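Local coordinates for protein purine nucleoside phosphorylase (PDB 5KO5) that probably catalyses the reversible phosphorolysis of purine nucleosides to free base and ribose 1-phosphate, and here holds cytosine in its base pocket, at residues 117-122 against 239-244; 129-134 against 186-191; 192-197 against 216-221; 200-205 against 257-262; 207-212 against 246-251. All blocks are in the same frame, centred on the assembly; numbering follows the deposited sequence. Where two conformers were deposited one is given.

Contact 1 of 5, residues 117-122 against 239-244. With CYT (6-aminopyrimidin-2(1H)-one), chain B; EDO (1,2-ethanediol), chain C.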
# COMPACT_ATOMS: atom_id res chain seq x y z
N ASN A 117 5.22 21.26 -6.09
CA ASN A 117 4.17 20.37 -6.56
C ASN A 117 2.83 21.09 -6.47
O ASN A 117 2.72 22.15 -5.84
CB ASN A 117 4.16 19.03 -5.78
CG ASN A 117 3.82 19.19 -4.31
OD1 ASN A 117 2.75 19.69 -3.95
ND2 ASN A 117 4.72 18.73 -3.45
N LEU A 118 1.83 20.52 -7.12
CA LEU A 118 0.44 20.94 -6.97
C LEU A 118 -0.26 19.93 -6.07
O LEU A 118 -0.05 18.72 -6.20
CB LEU A 118 -0.27 20.99 -8.33
CG LEU A 118 -0.29 22.30 -9.13
CD1 LEU A 118 -1.02 23.41 -8.38
CD2 LEU A 118 1.10 22.74 -9.49
N ALA A 119 -1.06 20.43 -5.13
CA ALA A 119 -1.64 19.53 -4.14
C ALA A 119 -3.05 19.96 -3.78
O ALA A 119 -3.46 21.10 -4.01
CB ALA A 119 -0.78 19.50 -2.87
N GLY A 120 -3.81 19.03 -3.21
CA GLY A 120 -5.10 19.35 -2.62
C GLY A 120 -4.95 19.79 -1.17
O GLY A 120 -4.20 19.18 -0.40
N GLY A 121 -5.67 20.84 -0.80
CA GLY A 121 -5.68 21.29 0.58
C GLY A 121 -6.69 20.50 1.41
O GLY A 121 -7.83 20.30 0.99
N ILE A 122 -6.25 20.05 2.58
CA ILE A 122 -7.10 19.36 3.54
C ILE A 122 -7.41 20.26 4.74
O ILE A 122 -8.56 20.39 5.14
CB ILE A 122 -6.45 18.04 4.01
CG1 ILE A 122 -6.17 17.11 2.82
CG2 ILE A 122 -7.32 17.35 5.05
CD1 ILE A 122 -7.44 16.57 2.15
N ALA A 239 10.56 21.59 0.06
CA ALA A 239 9.44 21.18 -0.78
C ALA A 239 8.27 22.10 -0.50
O ALA A 239 7.91 22.31 0.66
CB ALA A 239 9.05 19.73 -0.47
N VAL A 240 7.67 22.64 -1.56
CA VAL A 240 6.59 23.61 -1.45
C VAL A 240 5.42 23.13 -2.29
O VAL A 240 5.58 22.85 -3.48
CB VAL A 240 7.04 25.01 -1.90
CG1 VAL A 240 5.87 25.99 -1.84
CG2 VAL A 240 8.21 25.47 -1.05
N SER A 241 4.24 23.03 -1.68
CA SER A 241 3.02 22.70 -2.41
C SER A 241 2.25 23.96 -2.75
O SER A 241 2.09 24.85 -1.91
CB SER A 241 2.09 21.83 -1.56
OG SER A 241 2.58 20.51 -1.44
N LEU A 242 1.78 24.04 -3.99
CA LEU A 242 0.80 25.04 -4.38
C LEU A 242 -0.58 24.40 -4.27
O LEU A 242 -0.82 23.35 -4.87
CB LEU A 242 1.06 25.51 -5.81
CG LEU A 242 -0.01 26.41 -6.45
CD1 LEU A 242 -0.20 27.69 -5.65
CD2 LEU A 242 0.39 26.73 -7.87
N ILE A 243 -1.46 25.01 -3.49
CA ILE A 243 -2.78 24.44 -3.23
C ILE A 243 -3.69 24.73 -4.42
O ILE A 243 -4.01 25.88 -4.71
CB ILE A 243 -3.38 24.99 -1.92
CG1 ILE A 243 -2.43 24.70 -0.74
CG2 ILE A 243 -4.77 24.43 -1.71
CD1 ILE A 243 -2.07 23.22 -0.58
N ALA A 244 -4.12 23.67 -5.11
CA ALA A 244 -5.00 23.85 -6.26
C ALA A 244 -6.45 24.08 -5.85
O ALA A 244 -7.19 24.77 -6.55
CB ALA A 244 -4.92 22.63 -7.19
N3 CYT B . -4.82 16.53 -5.56
C4 CYT B . -5.33 17.73 -5.83
N1 CYT B . -2.92 17.07 -6.88
C2 CYT B . -3.62 16.16 -6.08
O2 CYT B . -3.16 15.03 -5.87
N4 CYT B . -6.52 18.03 -5.30
C5 CYT B . -4.62 18.68 -6.64
C6 CYT B . -3.43 18.30 -7.14
C1 EDO C . 2.49 16.89 -8.12
O1 EDO C . 2.11 15.52 -8.26
C2 EDO C . 3.19 17.40 -9.36
O2 EDO C . 2.87 18.79 -9.50
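Ser241 donates its hydroxyl to the side-chain oxygen of Asn117, with Ser241 OG 2.6 Å from Asn117 OD1. The hydroxyl lies in the amide plane, on a lone pair of Asn117 OD1, at 117° to the C=O bond. Asn117 carries its CG between the backbone N and the carbonyl carbon (chi1 64°), which brings the amide to the serine. The other end of the amide, ND2, is hydrogen-bonded to Thr223 OG1. With both ends held, the rotation of the group is fixed.

Parallel strand bonds run beside this pair. Leu242 N lies 2.8 Å from Asn117 O in an almost straight bond (177°). Ala119 N takes Leu242 O, and Ala244 N reaches Ala119 O at 2.9 Å. Asn117 N binds Val240 O. Asn117 and Ala119 thus each use both backbone polar atoms on this neighbour.

Leu118 and Leu242 occupy the other face of the sheet. They lie side by side and point the same way, with Leu118 CD1 3.6 Å from Leu242 CD2. Farther along, Ile243 CG2 rests 3.8 Å from Gly121 N.

Leu118 N donates to O2 of a bound ethanediol at 3.1 Å. Cytosine lies against the strand end, its C4 3.3 Å from Gly120 N.

Helix 259-283 covers the leucine face, with Val262 on Leu118 and Arg269 on Leu242. Strand 131-139 runs antiparallel along the far edge of 236-246. Strand 218-220 pairs antiparallel with the end of 112-121.

Contact 2 of 5, residues 129-134 against 186-191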
# COMPACT_ATOMS: atom_id res chain seq x y z
N GLY A 129 -4.55 28.59 -4.39
CA GLY A 129 -3.52 29.59 -4.60
C GLY A 129 -2.58 29.80 -3.43
O GLY A 129 -1.62 30.57 -3.57
N ASP A 130 -2.81 29.15 -2.29
CA ASP A 130 -1.89 29.25 -1.17
C ASP A 130 -0.68 28.36 -1.41
O ASP A 130 -0.70 27.43 -2.22
CB ASP A 130 -2.56 28.81 0.13
CG ASP A 130 -3.56 29.83 0.68
OD1 ASP A 130 -3.61 30.98 0.18
OD2 ASP A 130 -4.30 29.49 1.63
N PHE A 131 0.40 28.65 -0.69
CA PHE A 131 1.61 27.83 -0.70
C PHE A 131 1.76 27.17 0.66
O PHE A 131 1.51 27.80 1.70
CB PHE A 131 2.85 28.67 -0.96
CG PHE A 131 2.83 29.42 -2.25
CD1 PHE A 131 2.93 28.75 -3.46
CD2 PHE A 131 2.72 30.80 -2.27
CE1 PHE A 131 2.91 29.45 -4.67
CE2 PHE A 131 2.71 31.50 -3.46
CZ PHE A 131 2.81 30.82 -4.66
N VAL A 132 2.19 25.91 0.67
CA VAL A 132 2.48 25.19 1.91
C VAL A 132 3.94 24.75 1.90
O VAL A 132 4.36 23.96 1.03
CB VAL A 132 1.53 24.01 2.12
CG1 VAL A 132 1.91 23.26 3.39
CG2 VAL A 132 0.09 24.51 2.20
N LEU A 133 4.72 25.26 2.86
CA LEU A 133 6.05 24.73 3.11
C LEU A 133 5.88 23.37 3.79
O LEU A 133 5.30 23.28 4.87
CB LEU A 133 6.83 25.68 4.02
CG LEU A 133 6.89 27.13 3.56
CD1 LEU A 133 7.64 27.99 4.57
CD2 LEU A 133 7.53 27.24 2.18
N ILE A 134 6.37 22.32 3.15
CA ILE A 134 6.16 20.98 3.70
C ILE A 134 7.15 20.73 4.82
O ILE A 134 8.36 20.90 4.66
CB ILE A 134 6.27 19.93 2.59
CG1 ILE A 134 5.16 20.16 1.57
CG2 ILE A 134 6.16 18.51 3.19
CD1 ILE A 134 5.32 19.37 0.30
N GLN A 186 3.59 36.80 2.46
CA GLN A 186 3.58 35.82 3.53
C GLN A 186 2.18 35.39 3.91
O GLN A 186 2.00 34.29 4.46
CB GLN A 186 4.35 36.34 4.75
CG GLN A 186 3.63 37.42 5.54
CD GLN A 186 3.58 38.74 4.80
OE1 GLN A 186 4.46 39.05 4.01
NE2 GLN A 186 2.53 39.51 5.05
N ASP A 187 1.16 36.21 3.63
CA ASP A 187 -0.22 35.81 3.89
C ASP A 187 -0.64 34.60 3.07
O ASP A 187 -1.61 33.93 3.42
CB ASP A 187 -1.16 36.99 3.63
CG ASP A 187 -1.17 37.43 2.18
OD1 ASP A 187 -0.15 37.99 1.72
OD2 ASP A 187 -2.19 37.23 1.49
N LEU A 188 0.08 34.30 1.99
CA LEU A 188 -0.20 33.11 1.18
C LEU A 188 0.51 31.87 1.69
O LEU A 188 0.21 30.77 1.21
CB LEU A 188 0.24 33.35 -0.27
CG LEU A 188 -0.39 34.53 -1.00
CD1 LEU A 188 0.18 34.61 -2.41
CD2 LEU A 188 -1.90 34.41 -1.02
N VAL A 189 1.45 32.00 2.62
CA VAL A 189 2.40 30.93 2.94
C VAL A 189 2.00 30.28 4.26
O VAL A 189 1.87 30.96 5.28
CB VAL A 189 3.84 31.46 2.98
CG1 VAL A 189 4.82 30.32 3.28
CG2 VAL A 189 4.19 32.16 1.68
N HIS A 190 1.83 28.97 4.23
CA HIS A 190 1.54 28.14 5.39
C HIS A 190 2.64 27.09 5.51
O HIS A 190 3.52 26.98 4.66
CB HIS A 190 0.19 27.43 5.24
CG HIS A 190 -0.96 28.36 5.02
ND1 HIS A 190 -1.92 28.59 5.98
CD2 HIS A 190 -1.31 29.11 3.94
CE1 HIS A 190 -2.81 29.45 5.51
NE2 HIS A 190 -2.46 29.78 4.28
N GLU A 191 2.57 26.30 6.58
CA GLU A 191 3.38 25.09 6.70
C GLU A 191 2.45 23.92 6.98
O GLU A 191 1.35 24.09 7.50
CB GLU A 191 4.45 25.22 7.78
CG GLU A 191 3.89 25.38 9.17
CD GLU A 191 4.98 25.44 10.22
OE1 GLU A 191 6.07 25.98 9.91
OE2 GLU A 191 4.75 24.95 11.34
O HOH W 1 -3.56 32.34 2.68
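The imidazole of His190 has the carbonyl oxygen of Phe131 at its edge, in the ring plane. The carboxylate of Asp130 approaches the same ring obliquely, the two planes 32° apart. Asp130 OD2 stands 3.2 Å from His190 NE2, but its firm partner is the backbone N of Lys127. The phenyl ring of Phe131 is met obliquely by Leu188 and Val189, with Phe131 CD2 4.1 Å from Leu188 CB. The ring of Trp276, from helix 259-283, also meets it, at about 60°.

Leu133 packs on Val189 on the same face of the sheet as Phe131. Leu133 CG lies 3.8 Å from Val189 CG1. This methyl is placed anti to the backbone N of Val189 (chi1 -178°), which turns it to Leu133.

Parallel backbone bonds join the strands. Phe131 N binds Leu188 O, and His190 N lies 2.8 Å from Phe131 O. Leu133 N takes His190 O at 2.8 Å. Just before its strand, the chain makes a short 3-10 turn at residues 186-188.

A water sits between Asp130, Asp187 and His190. It lies 2.6 Å from Asp187 O, to which it probably donates. The bond to Asp130 OD1 is weak, since more acceptors are in reach than the water has protons. It is also hydrogen-bonded to His190 NE2.

The Phe131 face is mostly apolar where helices 170-182 and 259-283 cover it, with Glu191 at its exposed end. Asp130, His190 and the water form a polar cluster on the His190 side. The nearby carboxylate would tend to favour a protonated imidazole at His190.

Contact 3 of 5, residues 192-197 against 216-221. With CYT (6-aminopyrimidin-2(1H)-one), chain B.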
# COMPACT_ATOMS: atom_id res chain seq x y z
N GLY A 192 2.89 22.72 6.63
CA GLY A 192 1.99 21.61 6.86
C GLY A 192 2.58 20.26 6.50
O GLY A 192 3.68 20.16 5.95
N VAL A 193 1.79 19.24 6.81
CA VAL A 193 2.16 17.84 6.59
C VAL A 193 1.54 17.37 5.28
O VAL A 193 0.34 17.57 5.04
CB VAL A 193 1.65 16.97 7.75
CG1 VAL A 193 1.85 15.48 7.46
CG2 VAL A 193 2.33 17.37 9.05
N TYR A 194 2.35 16.72 4.44
CA TYR A 194 1.95 16.26 3.12
C TYR A 194 1.62 14.77 3.14
O TYR A 194 2.46 13.94 3.51
CB TYR A 194 3.10 16.52 2.14
CG TYR A 194 2.89 16.15 0.69
CD1 TYR A 194 3.14 14.85 0.24
CD2 TYR A 194 2.54 17.11 -0.25
CE1 TYR A 194 2.99 14.52 -1.09
CE2 TYR A 194 2.39 16.79 -1.60
CZ TYR A 194 2.62 15.50 -2.00
OH TYR A 194 2.49 15.17 -3.33
N ALA A 195 0.41 14.42 2.73
CA ALA A 195 0.06 13.01 2.56
C ALA A 195 0.35 12.61 1.13
O ALA A 195 -0.12 13.27 0.20
CB ALA A 195 -1.43 12.78 2.84
N PHE A 196 1.08 11.51 0.95
CA PHE A 196 1.38 10.97 -0.38
C PHE A 196 0.32 9.94 -0.73
O PHE A 196 0.25 8.87 -0.12
CB PHE A 196 2.78 10.37 -0.37
CG PHE A 196 3.23 9.75 -1.68
CD1 PHE A 196 2.67 10.11 -2.91
CD2 PHE A 196 4.24 8.78 -1.67
CE1 PHE A 196 3.11 9.51 -4.09
CE2 PHE A 196 4.68 8.18 -2.85
CZ PHE A 196 4.12 8.56 -4.08
N ASN A 197 -0.56 10.31 -1.68
CA ASN A 197 -1.49 9.41 -2.35
C ASN A 197 -0.84 8.94 -3.64
O ASN A 197 -0.54 9.75 -4.51
CB ASN A 197 -2.76 10.19 -2.70
CG ASN A 197 -3.67 9.45 -3.67
OD1 ASN A 197 -3.69 8.22 -3.70
ND2 ASN A 197 -4.45 10.20 -4.46
N CYS A 216 -3.34 15.33 8.40
CA CYS A 216 -2.75 15.77 7.14
C CYS A 216 -3.26 17.14 6.73
O CYS A 216 -4.46 17.44 6.82
CB CYS A 216 -3.09 14.79 6.02
SG CYS A 216 -2.57 13.10 6.30
N ASP A 217 -2.35 17.98 6.25
CA ASP A 217 -2.71 19.31 5.78
C ASP A 217 -2.92 19.40 4.28
O ASP A 217 -3.75 20.20 3.84
CB ASP A 217 -1.65 20.32 6.21
CG ASP A 217 -1.50 20.38 7.72
OD1 ASP A 217 -2.49 20.77 8.38
OD2 ASP A 217 -0.44 20.01 8.27
N VAL A 218 -2.16 18.64 3.49
CA VAL A 218 -2.24 18.66 2.03
C VAL A 218 -2.07 17.22 1.54
O VAL A 218 -1.55 16.36 2.26
CB VAL A 218 -1.19 19.58 1.35
CG1 VAL A 218 -1.20 20.97 1.98
CG2 VAL A 218 0.19 18.99 1.44
N VAL A 219 -2.54 16.96 0.32
CA VAL A 219 -2.41 15.63 -0.28
C VAL A 219 -1.98 15.78 -1.74
O VAL A 219 -2.45 16.68 -2.45
CB VAL A 219 -3.71 14.80 -0.14
CG1 VAL A 219 -4.89 15.48 -0.83
CG2 VAL A 219 -3.52 13.38 -0.68
N GLY A 220 -1.07 14.92 -2.18
CA GLY A 220 -0.68 14.94 -3.58
C GLY A 220 -0.02 13.63 -3.94
O GLY A 220 0.11 12.73 -3.12
N MET A 221 0.44 13.56 -5.20
CA MET A 221 0.85 12.30 -5.82
C MET A 221 2.34 12.25 -6.13
O MET A 221 2.76 11.44 -6.97
CB MET A 221 0.04 12.03 -7.08
CG MET A 221 -1.46 12.09 -6.91
SD MET A 221 -2.28 11.90 -8.50
CE MET A 221 -3.95 12.36 -8.03
N3 CYT B . -4.82 16.53 -5.56
C4 CYT B . -5.33 17.73 -5.83
N1 CYT B . -2.92 17.07 -6.88
C2 CYT B . -3.62 16.16 -6.08
O2 CYT B . -3.16 15.03 -5.87
N4 CYT B . -6.52 18.03 -5.30
C5 CYT B . -4.62 18.68 -6.64
C6 CYT B . -3.43 18.30 -7.14
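Val193 is gripped at both ends by Asp217. Val193 N donates to Asp217 OD2 at 2.8 Å, using the anti lone pair of the carboxylate. Val193 O accepts from Asp217 N at 3.0 Å and from Val218 N at 3.1 Å. From there the strands run parallel: Ala195 N meets Val218 O at 2.8 Å (177°), Gly220 N binds Ala195 O, and Asn197 N binds Gly220 O.

Tyr194 and Val218 share one face and cross at about a right angle, with Tyr194 CD2 3.5 Å from Val218 CG2. The far end of the ring comes close beside Gly220, with Tyr194 OH 3.2 Å from Gly220 CA. Having no side chain, the glycine leaves space for it. Phe196 sets the edge of its ring against Gly220 O. Ala195 and Val219 point to the other face. There Val219 CG2 lies 3.9 Å from Asn197 CB, and Ala195 touches Cys216. Met221 runs extended beyond CG and brings its CE 3.5 Å from O2 of cytosine.

A second shell fixes these groups. Ser222 N binds Tyr194 OH, Thr201 O holds Asn197 ND2, and Asn123 ND2 holds Asp217 OD1. Phe161 of a second subunit packs on Met221.

Strand 189-196, helix 205-213 and strand 218-220 form a beta-alpha-beta unit. Its two parallel strands meet here, and the end of the second lines the base pocket.

Contact 4 of 5, residues 200-205 against 257-262. With CYT (6-aminopyrimidin-2(1H)-one), chain B.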
# COMPACT_ATOMS: atom_id res chain seq x y z
N PRO A 200 -3.32 7.42 -9.65
CA PRO A 200 -3.49 8.79 -10.17
C PRO A 200 -4.91 9.33 -10.02
O PRO A 200 -5.17 10.44 -10.49
CB PRO A 200 -3.17 8.62 -11.65
CG PRO A 200 -3.70 7.22 -11.97
CD PRO A 200 -3.39 6.40 -10.72
N THR A 201 -5.83 8.58 -9.41
CA THR A 201 -7.12 9.18 -9.11
C THR A 201 -6.93 10.23 -8.02
O THR A 201 -6.18 10.03 -7.07
CB THR A 201 -8.14 8.15 -8.61
OG1 THR A 201 -7.61 7.43 -7.49
CG2 THR A 201 -8.52 7.15 -9.71
N TYR A 202 -7.61 11.37 -8.18
CA TYR A 202 -7.61 12.34 -7.10
C TYR A 202 -8.15 11.70 -5.83
O TYR A 202 -8.92 10.73 -5.87
CB TYR A 202 -8.45 13.57 -7.48
CG TYR A 202 -7.77 14.45 -8.49
CD1 TYR A 202 -6.58 15.09 -8.17
CD2 TYR A 202 -8.30 14.64 -9.76
CE1 TYR A 202 -5.94 15.90 -9.09
CE2 TYR A 202 -7.66 15.46 -10.69
CZ TYR A 202 -6.48 16.07 -10.35
OH TYR A 202 -5.83 16.88 -11.26
N GLU A 203 -7.74 12.24 -4.70
CA GLU A 203 -8.29 11.84 -3.42
C GLU A 203 -9.81 11.86 -3.48
O GLU A 203 -10.42 12.82 -3.95
CB GLU A 203 -7.75 12.79 -2.34
CG GLU A 203 -8.12 14.29 -2.48
CD GLU A 203 -7.16 15.14 -3.33
OE1 GLU A 203 -6.36 14.62 -4.14
OE2 GLU A 203 -7.25 16.39 -3.20
N SER A 204 -10.43 10.76 -3.04
CA SER A 204 -11.89 10.73 -3.00
C SER A 204 -12.37 11.59 -1.84
O SER A 204 -11.62 11.84 -0.89
CB SER A 204 -12.38 9.29 -2.83
OG SER A 204 -12.20 8.85 -1.49
N PRO A 205 -13.63 12.04 -1.88
CA PRO A 205 -14.14 12.85 -0.75
C PRO A 205 -13.95 12.17 0.59
O PRO A 205 -13.62 12.83 1.59
CB PRO A 205 -15.62 13.07 -1.11
CG PRO A 205 -15.65 13.04 -2.61
CD PRO A 205 -14.56 12.05 -3.02
N ILE A 257 -12.88 17.94 -8.58
CA ILE A 257 -11.46 18.23 -8.74
C ILE A 257 -11.08 17.90 -10.17
O ILE A 257 -11.53 16.89 -10.72
CB ILE A 257 -10.64 17.38 -7.75
CG1 ILE A 257 -11.16 17.52 -6.31
CG2 ILE A 257 -9.16 17.74 -7.85
CD1 ILE A 257 -10.44 16.63 -5.30
N ASN A 258 -10.25 18.74 -10.79
CA ASN A 258 -10.04 18.62 -12.23
C ASN A 258 -8.65 19.13 -12.60
O ASN A 258 -8.23 20.18 -12.12
CB ASN A 258 -11.15 19.41 -12.93
CG ASN A 258 -10.95 19.52 -14.41
OD1 ASN A 258 -10.32 20.45 -14.88
ND2 ASN A 258 -11.51 18.57 -15.16
N HIS A 259 -7.94 18.38 -13.46
CA HIS A 259 -6.57 18.76 -13.79
C HIS A 259 -6.50 20.10 -14.52
O HIS A 259 -5.53 20.84 -14.36
CB HIS A 259 -5.86 17.65 -14.59
CG HIS A 259 -4.39 17.87 -14.76
ND1 HIS A 259 -3.53 17.97 -13.68
CD2 HIS A 259 -3.62 18.03 -15.86
CE1 HIS A 259 -2.30 18.17 -14.12
NE2 HIS A 259 -2.33 18.21 -15.44
N GLU A 260 -7.52 20.42 -15.33
CA GLU A 260 -7.54 21.72 -15.99
C GLU A 260 -7.67 22.85 -14.96
O GLU A 260 -7.02 23.89 -15.09
CB GLU A 260 -8.67 21.80 -17.03
CG GLU A 260 -8.55 20.81 -18.18
CD GLU A 260 -9.13 19.44 -17.85
OE1 GLU A 260 -8.37 18.56 -17.41
OE2 GLU A 260 -10.36 19.25 -18.03
N LYS A 261 -8.51 22.66 -13.95
CA LYS A 261 -8.60 23.66 -12.88
C LYS A 261 -7.30 23.74 -12.11
O LYS A 261 -6.85 24.83 -11.74
CB LYS A 261 -9.78 23.35 -11.96
CG LYS A 261 -11.13 23.54 -12.62
CD LYS A 261 -12.26 23.68 -11.62
CE LYS A 261 -12.68 22.34 -11.05
NZ LYS A 261 -13.84 22.48 -10.12
N VAL A 262 -6.66 22.59 -11.87
CA VAL A 262 -5.37 22.58 -11.18
C VAL A 262 -4.36 23.40 -11.97
O VAL A 262 -3.67 24.26 -11.41
CB VAL A 262 -4.90 21.13 -10.97
CG1 VAL A 262 -3.44 21.10 -10.49
CG2 VAL A 262 -5.81 20.42 -9.98
N3 CYT B . -4.82 16.53 -5.56
C4 CYT B . -5.33 17.73 -5.83
N1 CYT B . -2.92 17.07 -6.88
C2 CYT B . -3.62 16.16 -6.08
O2 CYT B . -3.16 15.03 -5.87
N4 CYT B . -6.52 18.03 -5.30
C5 CYT B . -4.62 18.68 -6.64
C6 CYT B . -3.43 18.30 -7.14
O HOH W 2 -3.11 17.36 -10.65
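One wall of the base pocket is made where the ring of Tyr202 lies against Ile257. Ile257 CG2 sits over the ring centre in a CH-pi contact, 3.6 Å from the centroid and 9° off the ring normal. Cytosine stands at the edge of the same ring, with Tyr202 CD1 3.5 Å from its N3.

Glu203 grips the base with both carboxylate oxygens. N3 of cytosine donates to Glu203 OE1 at 2.8 Å (171°), and its N4 donates to Glu203 OE2 at 2.8 Å. OE2 is also bound by Ser247 OG. The side chain bends at chi2 (-88°) to turn its carboxylate to the base. In trimeric purine nucleoside phosphorylases a glutamate here likewise recognises the purine.

Tyr202 OH lies at the edge of the His259 ring, 3.4 Å from His259 CB. A water joins Tyr202 OH (2.8 Å) to His259 ND1. His259 opens helix 259-283, which Asn258 N-caps: Asn258 OD1 accepts from Lys261 N at 3.0 Å and weakly from Glu260 N. Val262, one turn on, faces C5 of cytosine. The ring of Phe161 of a second subunit meets that of His259.

Contact 5 of 5, residues 207-212 against 246-251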
# COMPACT_ATOMS: atom_id res chain seq x y z
N GLU A 207 -11.66 9.77 1.31
CA GLU A 207 -10.23 9.78 1.61
C GLU A 207 -9.80 11.13 2.16
O GLU A 207 -9.05 11.20 3.13
CB GLU A 207 -9.44 9.42 0.35
CG GLU A 207 -9.63 7.94 -0.02
CD GLU A 207 -9.31 7.63 -1.45
OE1 GLU A 207 -8.88 8.52 -2.21
OE2 GLU A 207 -9.52 6.46 -1.84
N SER A 208 -10.30 12.23 1.56
CA SER A 208 -9.97 13.55 2.10
C SER A 208 -10.43 13.68 3.54
O SER A 208 -9.70 14.20 4.39
CB SER A 208 -10.61 14.63 1.24
OG SER A 208 -10.03 14.61 -0.05
N ASN A 209 -11.65 13.22 3.84
CA ASN A 209 -12.15 13.32 5.21
C ASN A 209 -11.31 12.49 6.17
O ASN A 209 -11.06 12.91 7.30
CB ASN A 209 -13.62 12.91 5.27
CG ASN A 209 -14.53 14.11 5.38
OD1 ASN A 209 -15.07 14.60 4.39
ND2 ASN A 209 -14.67 14.63 6.60
N MET A 210 -10.84 11.33 5.73
CA MET A 210 -9.94 10.54 6.55
C MET A 210 -8.64 11.30 6.81
O MET A 210 -8.15 11.34 7.95
CB MET A 210 -9.65 9.21 5.87
CG MET A 210 -8.66 8.37 6.65
SD MET A 210 -8.23 6.85 5.80
CE MET A 210 -7.27 7.47 4.45
N LEU A 211 -8.08 11.91 5.77
CA LEU A 211 -6.81 12.63 5.92
C LEU A 211 -6.95 13.79 6.90
O LEU A 211 -6.02 14.10 7.66
CB LEU A 211 -6.35 13.16 4.57
CG LEU A 211 -6.01 12.05 3.57
CD1 LEU A 211 -5.54 12.64 2.25
CD2 LEU A 211 -4.96 11.08 4.15
N LEU A 212 -8.11 14.45 6.88
CA LEU A 212 -8.38 15.48 7.88
C LEU A 212 -8.26 14.91 9.29
O LEU A 212 -7.58 15.48 10.15
CB LEU A 212 -9.76 16.07 7.63
CG LEU A 212 -10.19 17.09 8.66
CD1 LEU A 212 -9.06 18.08 8.86
CD2 LEU A 212 -11.45 17.78 8.19
N ASN A 246 -9.32 23.32 -2.13
CA ASN A 246 -9.51 22.71 -0.82
C ASN A 246 -10.47 21.55 -0.99
O ASN A 246 -11.67 21.75 -1.25
CB ASN A 246 -10.02 23.70 0.21
CG ASN A 246 -9.99 23.10 1.59
OD1 ASN A 246 -10.73 22.17 1.87
ND2 ASN A 246 -9.09 23.59 2.44
N SER A 247 -9.95 20.33 -0.85
CA SER A 247 -10.75 19.15 -1.15
C SER A 247 -11.84 18.92 -0.11
O SER A 247 -12.87 18.31 -0.43
CB SER A 247 -9.86 17.92 -1.28
OG SER A 247 -8.90 18.14 -2.31
N ILE A 248 -11.64 19.37 1.13
CA ILE A 248 -12.67 19.22 2.14
C ILE A 248 -13.85 20.13 1.82
O ILE A 248 -15.01 19.71 1.85
CB ILE A 248 -12.10 19.50 3.55
CG1 ILE A 248 -11.13 18.38 3.98
CG2 ILE A 248 -13.23 19.69 4.57
CD1 ILE A 248 -11.77 17.01 4.14
N LEU A 249 -13.55 21.39 1.50
CA LEU A 249 -14.59 22.33 1.10
C LEU A 249 -15.29 21.85 -0.17
O LEU A 249 -16.53 21.90 -0.26
CB LEU A 249 -13.96 23.70 0.88
CG LEU A 249 -14.77 24.97 1.08
CD1 LEU A 249 -15.50 24.92 2.40
CD2 LEU A 249 -13.83 26.16 1.04
N ASP A 250 -14.53 21.35 -1.15
CA ASP A 250 -15.15 20.90 -2.39
C ASP A 250 -16.09 19.72 -2.13
O ASP A 250 -17.17 19.64 -2.74
CB ASP A 250 -14.10 20.52 -3.43
CG ASP A 250 -13.30 21.70 -3.92
OD1 ASP A 250 -13.75 22.86 -3.75
OD2 ASP A 250 -12.21 21.46 -4.49
N ALA A 251 -15.70 18.79 -1.25
CA ALA A 251 -16.60 17.69 -0.91
C ALA A 251 -17.87 18.20 -0.23
O ALA A 251 -18.97 17.70 -0.49
CB ALA A 251 -15.88 16.67 -0.04
O HOH W 3 -15.77 17.35 3.44
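Apolar packing centres on Ile248, whose CD1 methyl packs against segment 207-212. Ile248 CD1 lies 3.5 Å from Ser208 O, 3.9 Å from Ser208 CB and 4.1 Å from Leu212 CB. The methyl also touches Asn209. Asn209 and Leu212 both cross the isoleucine at about a right angle. CG1 of Ile248 lies beside the backbone N (chi1 -70°), and a bend at chi2 (-64°) turns CD1 to the other helix. Beside it, Ser247 CB sits 3.5 Å from Ser208 OG.

No direct hydrogen bond joins the two segments. A water bridges them instead, donating to Asn209 OD1 at 3.0 Å and to Ile248 O at 2.9 Å. That carbonyl lies in the first turn of its helix, and the water ties it to the polar tip of Asn209.

Capping fixes the start of the second helix. Asn246 OD1 accepts from Leu249 N at 2.9 Å. The other end of this amide, ND2, binds the carbonyls of Leu126 and Asn123. The serine hydroxyls look to partners beyond the pair: Ser247 OG binds Glu203 OE2 and Asn245 ND2, and Ser208 OG makes a weak bond to Ser204 O.

The short segments approach to 9.6 Å between axes, at 132°. This is a helix-helix contact beside the base pocket, to which Ser247 belongs, with an N-capped helix beginning directly where strand 236-246 ends.

In the fold
Contacts 1, 2 and 3 lie in one mixed sheet. Contacts 1 and 3 have centres about 8 Å apart and are joined by strand bonds such as Gly120 N to Val219 O, 2.8 Å. The centre of contact 2 is about 9 Å from that of contact 1; Val132 N reaches Ser241 O at 2.8 Å. Contact 2 shares strand 189-196 with contact 3. Contacts 1, 3 and 4 all touch cytosine, and contact 5 adds Ser247 to the pocket. One side of contact 5 is helix 205-213, which links the two strands of contact 3. Contact 2 is more remote: the side chain of Val132 is about 12 Å from cytosine. Contacts 3, 4 and 5 also meet the second subunit.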